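Local coordinates for protein PA0821 (Pseudomonas aeruginosa, PDB 7DRG) that probably acts as the antitoxin (immunity protein) that neutralises a putative VRR-NUC nuclease effector of the type VI secretion system, at residues L18-N23 / H182-S187; G22-L25 / G29-D32; S190-E195 / E316-G321. All coordinates share one frame; numbering follows the deposited sequence.

Contact 1: residues L18-N23 / H182-S187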
loop_
_atom_site.group_PDB
_atom_site.type_symbol
_atom_site.label_atom_id
_atom_site.label_comp_id
_atom_site.label_asym_id
_atom_site.label_seq_id
_atom_site.Cartn_x
_atom_site.Cartn_y
_atom_site.Cartn_z
ATOM N N LEU B 18 9.862 -9.368 0.626
ATOM C CA LEU B 18 10.742 -10.166 -0.230
ATOM C C LEU B 18 9.975 -11.251 -0.971
ATOM O O LEU B 18 10.195 -11.467 -2.163
ATOM C CB LEU B 18 11.867 -10.793 0.597
ATOM C CG LEU B 18 12.717 -9.818 1.407
ATOM C CD1 LEU B 18 13.797 -10.582 2.193
ATOM C CD2 LEU B 18 13.355 -8.763 0.489
ATOM N N GLU B 19 9.067 -11.934 -0.288
ATOM C CA GLU B 19 8.260 -12.990 -0.876
ATOM C C GLU B 19 6.810 -12.708 -0.524
ATOM O O GLU B 19 6.520 -12.285 0.599
ATOM C CB GLU B 19 8.694 -14.360 -0.342
ATOM C CG GLU B 19 8.142 -15.558 -1.079
ATOM C CD GLU B 19 8.691 -16.859 -0.522
ATOM O OE1 GLU B 19 8.041 -17.451 0.367
ATOM O OE2 GLU B 19 9.783 -17.279 -0.960
ATOM N N ILE B 20 5.896 -12.903 -1.474
ATOM C CA ILE B 20 4.484 -12.595 -1.236
ATOM C C ILE B 20 3.634 -13.800 -1.605
ATOM O O ILE B 20 3.745 -14.330 -2.716
ATOM C CB ILE B 20 4.009 -11.356 -2.018
ATOM C CG1 ILE B 20 4.926 -10.158 -1.753
ATOM C CG2 ILE B 20 2.586 -10.983 -1.592
ATOM C CD1 ILE B 20 4.532 -8.919 -2.527
ATOM N N ALA B 21 2.761 -14.213 -0.684
ATOM C CA ALA B 21 1.895 -15.352 -0.947
ATOM C C ALA B 21 0.947 -15.051 -2.100
ATOM O O ALA B 21 0.519 -13.911 -2.304
ATOM C CB ALA B 21 1.097 -15.713 0.308
ATOM N N GLY B 22 0.619 -16.095 -2.855
ATOM C CA GLY B 22 -0.263 -15.915 -3.992
ATOM C C GLY B 22 -1.630 -15.429 -3.547
ATOM O O GLY B 22 -2.154 -15.851 -2.513
ATOM N N ASN B 23 -2.196 -14.510 -4.328
ATOM C CA ASN B 23 -3.544 -13.999 -4.112
ATOM C C ASN B 23 -3.678 -13.232 -2.797
ATOM O O ASN B 23 -4.790 -13.115 -2.263
ATOM C CB ASN B 23 -4.570 -15.145 -4.165
ATOM C CG ASN B 23 -5.919 -14.697 -4.670
ATOM O OD1 ASN B 23 -6.019 -14.068 -5.718
ATOM N ND2 ASN B 23 -6.970 -15.012 -3.917
ATOM N N HIS B 182 15.246 -3.350 -8.975
ATOM C CA HIS B 182 14.266 -4.145 -8.241
ATOM C C HIS B 182 12.972 -4.330 -9.025
ATOM O O HIS B 182 12.457 -3.397 -9.653
ATOM C CB HIS B 182 13.952 -3.484 -6.903
ATOM C CG HIS B 182 15.087 -3.522 -5.930
ATOM N ND1 HIS B 182 15.992 -2.492 -5.809
ATOM C CD2 HIS B 182 15.474 -4.469 -5.043
ATOM C CE1 HIS B 182 16.878 -2.793 -4.878
ATOM N NE2 HIS B 182 16.592 -3.989 -4.400
ATOM N N ALA B 183 12.445 -5.548 -8.972
ATOM C CA ALA B 183 11.145 -5.868 -9.549
ATOM C C ALA B 183 10.616 -7.119 -8.872
ATOM O O ALA B 183 11.370 -7.895 -8.279
ATOM C CB ALA B 183 11.215 -6.089 -11.065
ATOM N N TYR B 184 9.305 -7.305 -8.965
ATOM C CA TYR B 184 8.678 -8.552 -8.552
ATOM C C TYR B 184 8.466 -9.436 -9.768
ATOM O O TYR B 184 7.786 -9.032 -10.717
ATOM C CB TYR B 184 7.338 -8.317 -7.856
ATOM C CG TYR B 184 7.501 -7.856 -6.442
ATOM C CD1 TYR B 184 7.771 -8.761 -5.423
ATOM C CD2 TYR B 184 7.441 -6.508 -6.126
ATOM C CE1 TYR B 184 7.950 -8.332 -4.125
ATOM C CE2 TYR B 184 7.608 -6.072 -4.825
ATOM C CZ TYR B 184 7.871 -6.987 -3.835
ATOM O OH TYR B 184 8.054 -6.560 -2.540
ATOM N N ASN B 185 9.033 -10.639 -9.737
ATOM C CA ASN B 185 8.563 -11.678 -10.643
ATOM C C ASN B 185 7.245 -12.200 -10.101
ATOM O O ASN B 185 7.130 -12.458 -8.902
ATOM C CB ASN B 185 9.569 -12.823 -10.754
ATOM C CG ASN B 185 10.759 -12.472 -11.611
ATOM O OD1 ASN B 185 10.692 -11.563 -12.441
ATOM N ND2 ASN B 185 11.848 -13.208 -11.436
ATOM N N LEU B 186 6.249 -12.339 -10.967
ATOM C CA LEU B 186 4.954 -12.870 -10.564
ATOM C C LEU B 186 4.822 -14.320 -11.017
ATOM O O LEU B 186 5.615 -14.828 -11.816
ATOM C CB LEU B 186 3.814 -12.028 -11.141
ATOM C CG LEU B 186 3.889 -10.527 -10.849
ATOM C CD1 LEU B 186 2.644 -9.831 -11.396
ATOM C CD2 LEU B 186 4.046 -10.261 -9.359
ATOM N N SER B 187 3.801 -14.984 -10.484
ATOM C CA SER B 187 3.526 -16.361 -10.851
ATOM C C SER B 187 3.400 -16.489 -12.369
ATOM O O SER B 187 2.718 -15.670 -13.000
ATOM C CB SER B 187 2.237 -16.832 -10.173
ATOM O OG SER B 187 1.792 -18.041 -10.769
#
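Strands 19-22 and 182-186 both pair antiparallel with the long strand 34-46 of this TsiV-family immunity fold, and the contact between Ile20 and Tyr184 is made by side chains that meet between the two strands, with no backbone bonds between them. The two backbones stay well apart: even the nearest alpha carbons, those of Leu18 and Tyr184, are 8.7 Å from each other. Ile20 bridges the gap with its longer branch. CG1 stands beside the backbone N (chi1 -53°), and with chi2 extended at 178° the terminal methyl CD1 is carried outward to the tyrosine. The Tyr184 and Ile20 side chains cross at about a right angle, both leaving their backbones toward the opposing segment. The ring also touches Leu38 of strand 34-46, Met201 of helix 191-204 and the loop residue Leu208; the same helix packs against Ile20 through Ser197. The phenol is held at its far end, where OH hydrogen-bonds Leu17 O, just before the first strand; the carbonyl Leu18 O lies 4.3 Å from Tyr184 CE1. Ile20 CD1 meets the ring obliquely, 3.8 Å from Tyr184 CE1 and 4.1 Å from Tyr184 CZ.

Contact 2: residues G22-L25 / G29-D32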
loop_
_atom_site.group_PDB
_atom_site.type_symbol
_atom_site.label_atom_id
_atom_site.label_comp_id
_atom_site.label_asym_id
_atom_site.label_seq_id
_atom_site.Cartn_x
_atom_site.Cartn_y
_atom_site.Cartn_z
ATOM N N GLY B 22 0.619 -16.095 -2.855
ATOM C CA GLY B 22 -0.263 -15.915 -3.992
ATOM C C GLY B 22 -1.630 -15.429 -3.547
ATOM O O GLY B 22 -2.154 -15.851 -2.513
ATOM N N ASN B 23 -2.196 -14.510 -4.328
ATOM C CA ASN B 23 -3.544 -13.999 -4.112
ATOM C C ASN B 23 -3.678 -13.232 -2.797
ATOM O O ASN B 23 -4.790 -13.115 -2.263
ATOM C CB ASN B 23 -4.570 -15.145 -4.165
ATOM C CG ASN B 23 -5.919 -14.697 -4.670
ATOM O OD1 ASN B 23 -6.019 -14.068 -5.718
ATOM N ND2 ASN B 23 -6.970 -15.012 -3.917
ATOM N N LEU B 24 -2.578 -12.689 -2.262
ATOM C CA LEU B 24 -2.607 -12.112 -0.918
ATOM C C LEU B 24 -3.491 -10.873 -0.842
ATOM O O LEU B 24 -4.236 -10.696 0.128
ATOM C CB LEU B 24 -1.190 -11.762 -0.455
ATOM C CG LEU B 24 -1.114 -11.018 0.886
ATOM C CD1 LEU B 24 -1.469 -11.930 2.047
ATOM C CD2 LEU B 24 0.246 -10.391 1.104
ATOM N N LEU B 25 -3.408 -9.992 -1.836
ATOM C CA LEU B 25 -4.108 -8.706 -1.786
ATOM C C LEU B 25 -5.507 -8.815 -2.354
ATOM O O LEU B 25 -6.015 -7.900 -3.014
ATOM C CB LEU B 25 -3.295 -7.635 -2.509
ATOM C CG LEU B 25 -2.215 -6.862 -1.732
ATOM C CD1 LEU B 25 -2.842 -5.937 -0.698
ATOM C CD2 LEU B 25 -1.199 -7.790 -1.069
ATOM N N GLY B 29 -8.166 -14.157 -0.328
ATOM C CA GLY B 29 -7.021 -14.332 0.528
ATOM C C GLY B 29 -5.951 -15.247 -0.022
ATOM O O GLY B 29 -6.084 -15.847 -1.097
ATOM N N PRO B 30 -4.880 -15.400 0.752
ATOM C CA PRO B 30 -3.688 -16.090 0.251
ATOM C C PRO B 30 -3.966 -17.538 -0.109
ATOM O O PRO B 30 -4.788 -18.216 0.512
ATOM C CB PRO B 30 -2.699 -15.984 1.419
ATOM C CG PRO B 30 -3.535 -15.609 2.624
ATOM C CD PRO B 30 -4.658 -14.796 2.076
ATOM N N GLU B 31 -3.265 -18.004 -1.137
ATOM C CA GLU B 31 -3.334 -19.383 -1.592
ATOM C C GLU B 31 -1.951 -20.011 -1.499
ATOM O O GLU B 31 -0.951 -19.335 -1.245
ATOM C CB GLU B 31 -3.889 -19.468 -3.018
ATOM C CG GLU B 31 -5.377 -19.179 -3.081
ATOM C CD GLU B 31 -5.874 -18.917 -4.487
ATOM O OE1 GLU B 31 -5.165 -19.275 -5.451
ATOM O OE2 GLU B 31 -6.977 -18.347 -4.628
ATOM N N ASP B 32 -1.905 -21.323 -1.727
ATOM C CA ASP B 32 -0.731 -22.134 -1.404
ATOM C C ASP B 32 0.299 -22.124 -2.540
ATOM O O ASP B 32 0.697 -23.161 -3.063
ATOM C CB ASP B 32 -1.170 -23.557 -1.073
ATOM C CG ASP B 32 -0.097 -24.351 -0.358
ATOM O OD1 ASP B 32 0.850 -23.729 0.167
ATOM O OD2 ASP B 32 -0.200 -25.597 -0.328
#
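Asn23 lies against both Gly29 and Glu31, and its amide is the side chain that ties the two segments together. ND2 donates to Gly29 O over 3.1 Å with an N-H...O angle of 155°. The acceptor lies close to the plane of the Asn23 amide, whereas the nitrogen stands tilted from the plane of the Gly29 carbonyl. With CG roughly opposite the backbone N (chi1 -150°), the side chain is directed at the returning chain, and Asn23 CB comes 3.5 Å from Gly29 O. Asn23 has a positive phi where the chain leaves strand 19-22. The segments belong to the excursion that joins strand 19-22 to its antiparallel neighbour 34-46, a long connection in which side-chain and main-chain bonds both hold the return. At its strand end, Glu31 N donates to Gly22 O at 2.8 Å, and Pro30 CA adds a CA-H...O contact to the same oxygen at 3.2 Å. The Glu31 side chain, with CG beside its backbone N and extended beyond it, passes Asn23 obliquely, its carboxylate plane 36° from the amide plane. Its OE2 is 3.4 Å from Asn23 ND2, at an angle too poor for a hydrogen bond; the firm polar partner is Arg120, which forms a salt bridge with OE1. On the apolar side, Leu24 leaves its backbone away from Pro30, yet CD1 swings back to within 4.3 Å of Pro30 CG. Pro30 packs on Arg204 of the second subunit, and Leu25 on Ala203 of that same neighbouring chain.

Contact 3: residues S190-E195 / E316-G321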
loop_
_atom_site.group_PDB
_atom_site.type_symbol
_atom_site.label_atom_id
_atom_site.label_comp_id
_atom_site.label_asym_id
_atom_site.label_seq_id
_atom_site.Cartn_x
_atom_site.Cartn_y
_atom_site.Cartn_z
ATOM N N SER B 190 -0.488 -17.577 -12.676
ATOM C CA SER B 190 -1.541 -16.991 -11.851
ATOM C C SER B 190 -1.319 -15.505 -11.596
ATOM O O SER B 190 -1.847 -14.963 -10.619
ATOM C CB SER B 190 -1.660 -17.740 -10.523
ATOM O OG SER B 190 -1.975 -19.107 -10.730
ATOM N N TRP B 191 -0.574 -14.835 -12.478
ATOM C CA TRP B 191 -0.167 -13.448 -12.257
ATOM C C TRP B 191 -1.352 -12.504 -12.088
ATOM O O TRP B 191 -1.219 -11.462 -11.435
ATOM C CB TRP B 191 0.706 -12.986 -13.423
ATOM C CG TRP B 191 0.151 -13.465 -14.727
ATOM C CD1 TRP B 191 0.451 -14.636 -15.366
ATOM C CD2 TRP B 191 -0.838 -12.813 -15.529
ATOM N NE1 TRP B 191 -0.281 -14.746 -16.522
ATOM C CE2 TRP B 191 -1.080 -13.638 -16.647
ATOM C CE3 TRP B 191 -1.537 -11.609 -15.416
ATOM C CZ2 TRP B 191 -1.987 -13.295 -17.646
ATOM C CZ3 TRP B 191 -2.439 -11.271 -16.405
ATOM C CH2 TRP B 191 -2.657 -12.110 -17.506
ATOM N N ASP B 192 -2.504 -12.826 -12.686
ATOM C CA ASP B 192 -3.664 -11.957 -12.514
ATOM C C ASP B 192 -4.083 -11.880 -11.050
ATOM O O ASP B 192 -4.599 -10.847 -10.607
ATOM C CB ASP B 192 -4.830 -12.433 -13.380
ATOM C CG ASP B 192 -5.951 -11.416 -13.446
ATOM O OD1 ASP B 192 -5.718 -10.305 -13.976
ATOM O OD2 ASP B 192 -7.064 -11.726 -12.970
ATOM N N ASN B 193 -3.866 -12.956 -10.285
ATOM C CA ASN B 193 -4.106 -12.913 -8.846
ATOM C C ASN B 193 -3.125 -12.004 -8.129
ATOM O O ASN B 193 -3.410 -11.540 -7.018
ATOM C CB ASN B 193 -3.971 -14.303 -8.216
ATOM C CG ASN B 193 -5.006 -15.284 -8.711
ATOM O OD1 ASN B 193 -6.047 -14.898 -9.239
ATOM N ND2 ASN B 193 -4.730 -16.570 -8.519
ATOM N N ASP B 194 -1.966 -11.757 -8.731
ATOM C CA ASP B 194 -0.844 -11.213 -8.002
ATOM C C ASP B 194 -0.427 -9.821 -8.443
ATOM O O ASP B 194 0.350 -9.184 -7.726
ATOM C CB ASP B 194 0.331 -12.195 -8.097
ATOM C CG ASP B 194 -0.021 -13.539 -7.483
ATOM O OD1 ASP B 194 -0.315 -13.577 -6.269
ATOM O OD2 ASP B 194 -0.075 -14.546 -8.214
ATOM N N GLU B 195 -0.937 -9.322 -9.568
ATOM C CA GLU B 195 -0.758 -7.910 -9.892
ATOM C C GLU B 195 -1.166 -6.977 -8.757
ATOM O O GLU B 195 -0.487 -5.954 -8.567
ATOM C CB GLU B 195 -1.534 -7.551 -11.167
ATOM C CG GLU B 195 -0.975 -8.191 -12.434
ATOM C CD GLU B 195 -1.685 -7.726 -13.692
ATOM O OE1 GLU B 195 -2.840 -7.257 -13.589
ATOM O OE2 GLU B 195 -1.086 -7.825 -14.787
ATOM N N GLU B 316 -9.944 -5.129 -6.063
ATOM C CA GLU B 316 -8.520 -5.183 -5.784
ATOM C C GLU B 316 -7.779 -4.065 -6.515
ATOM O O GLU B 316 -8.258 -3.499 -7.503
ATOM C CB GLU B 316 -7.941 -6.541 -6.172
ATOM C CG GLU B 316 -7.823 -6.774 -7.660
ATOM C CD GLU B 316 -9.081 -7.322 -8.305
ATOM O OE1 GLU B 316 -10.126 -7.453 -7.624
ATOM O OE2 GLU B 316 -9.016 -7.630 -9.512
ATOM N N LEU B 317 -6.588 -3.757 -6.005
ATOM C CA LEU B 317 -5.765 -2.682 -6.543
ATOM C C LEU B 317 -5.160 -3.082 -7.885
ATOM O O LEU B 317 -4.640 -4.193 -8.035
ATOM C CB LEU B 317 -4.657 -2.348 -5.547
ATOM C CG LEU B 317 -4.145 -0.913 -5.499
ATOM C CD1 LEU B 317 -5.212 -0.008 -4.911
ATOM C CD2 LEU B 317 -2.859 -0.838 -4.690
ATOM N N ARG B 318 -5.240 -2.183 -8.868
ATOM C CA ARG B 318 -4.632 -2.403 -10.179
ATOM C C ARG B 318 -4.125 -1.077 -10.722
ATOM O O ARG B 318 -4.835 -0.071 -10.664
ATOM C CB ARG B 318 -5.623 -2.986 -11.192
ATOM C CG ARG B 318 -6.349 -4.242 -10.761
ATOM C CD ARG B 318 -5.563 -5.485 -11.115
ATOM N NE ARG B 318 -6.340 -6.683 -10.809
ATOM C CZ ARG B 318 -6.034 -7.904 -11.226
ATOM N NH1 ARG B 318 -4.965 -8.104 -11.988
ATOM N NH2 ARG B 318 -6.806 -8.929 -10.889
ATOM N N LEU B 319 -2.917 -1.083 -11.286
ATOM C CA LEU B 319 -2.371 0.129 -11.895
ATOM C C LEU B 319 -2.886 0.228 -13.324
ATOM O O LEU B 319 -2.263 -0.253 -14.273
ATOM C CB LEU B 319 -0.849 0.126 -11.841
ATOM C CG LEU B 319 -0.246 0.328 -10.456
ATOM C CD1 LEU B 319 1.269 0.157 -10.556
ATOM C CD2 LEU B 319 -0.603 1.691 -9.903
ATOM N N VAL B 320 -4.041 0.872 -13.476
ATOM C CA VAL B 320 -4.683 1.078 -14.764
ATOM C C VAL B 320 -4.928 2.568 -14.956
ATOM O O VAL B 320 -5.003 3.342 -13.997
ATOM C CB VAL B 320 -6.010 0.299 -14.882
ATOM C CG1 VAL B 320 -5.783 -1.192 -14.672
ATOM C CG2 VAL B 320 -7.029 0.840 -13.878
ATOM N N GLY B 321 -5.067 2.959 -16.221
ATOM C CA GLY B 321 -5.460 4.305 -16.596
ATOM C C GLY B 321 -4.686 5.428 -15.938
ATOM O O GLY B 321 -3.463 5.518 -16.084
#
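Glu316 OE2 is gripped by two nitrogens of one arginine: Arg318 NH2 at 2.9 Å and Arg318 NE at 3.1 Å. The arginine grips it side-on, NE and NH2 both to this one oxygen, which sits nearly in the guanidinium plane and receives NE on its anti lone pair; His313 N is a further donor to it. The arginine reaches the start of helix 191-204 because its chain bends at chi2 (-88°), after which the guanidinium reaches two acidic residues one helical turn apart. Glu195 OE1 forms a salt bridge with Arg318 NH1 at 2.8 Å, at the edge of the group, the carboxylate turned 80° from the guanidinium plane. Asp192 contributes a salt bridge from OD1 to Arg318 NH1 at 3.1 Å, and its main-chain O accepts a weak bond from Arg318 NH2 at 2.9 Å. The bonds from the arginine to the helix are all weak, most of them bent, so attraction between opposite charges probably matters more here than straight hydrogen bonds. Asp192 OD2 also hydrogen-bonds His313 NE2, and Glu195 OE1 takes a bond from Gly310 N, so the loop before helix 321-328 holds the acids as well as the arginine. In this salt-bridge network, three carboxylates around one buried guanidinium would be expected to favour its charged form, while the donors His313 and Gly310, which bond the carboxylates, would probably ease part of the negative charge.

In the fold
The three contacts lie on the same side of the chain's centre, their own centres 11 to 13 Å apart. Contacts 1 and 2 start from the same piece of chain and share Gly22 and Asn23, so the first strand leads directly into the connection to strand 34-46. Contact 3 opens after contact 1 closes, where strand 182-186 leads on to helix 191-204. That helix links all three: Asp194 OD1 probably accepts a hydrogen bond from Asn23 N. Separately, Leu25 O of contact 2 packs on Glu316 CB of contact 3. The N-terminal strand, helix 191-204 and a late loop thus join into one region, and contacts 2 and 3 both touch the second subunit.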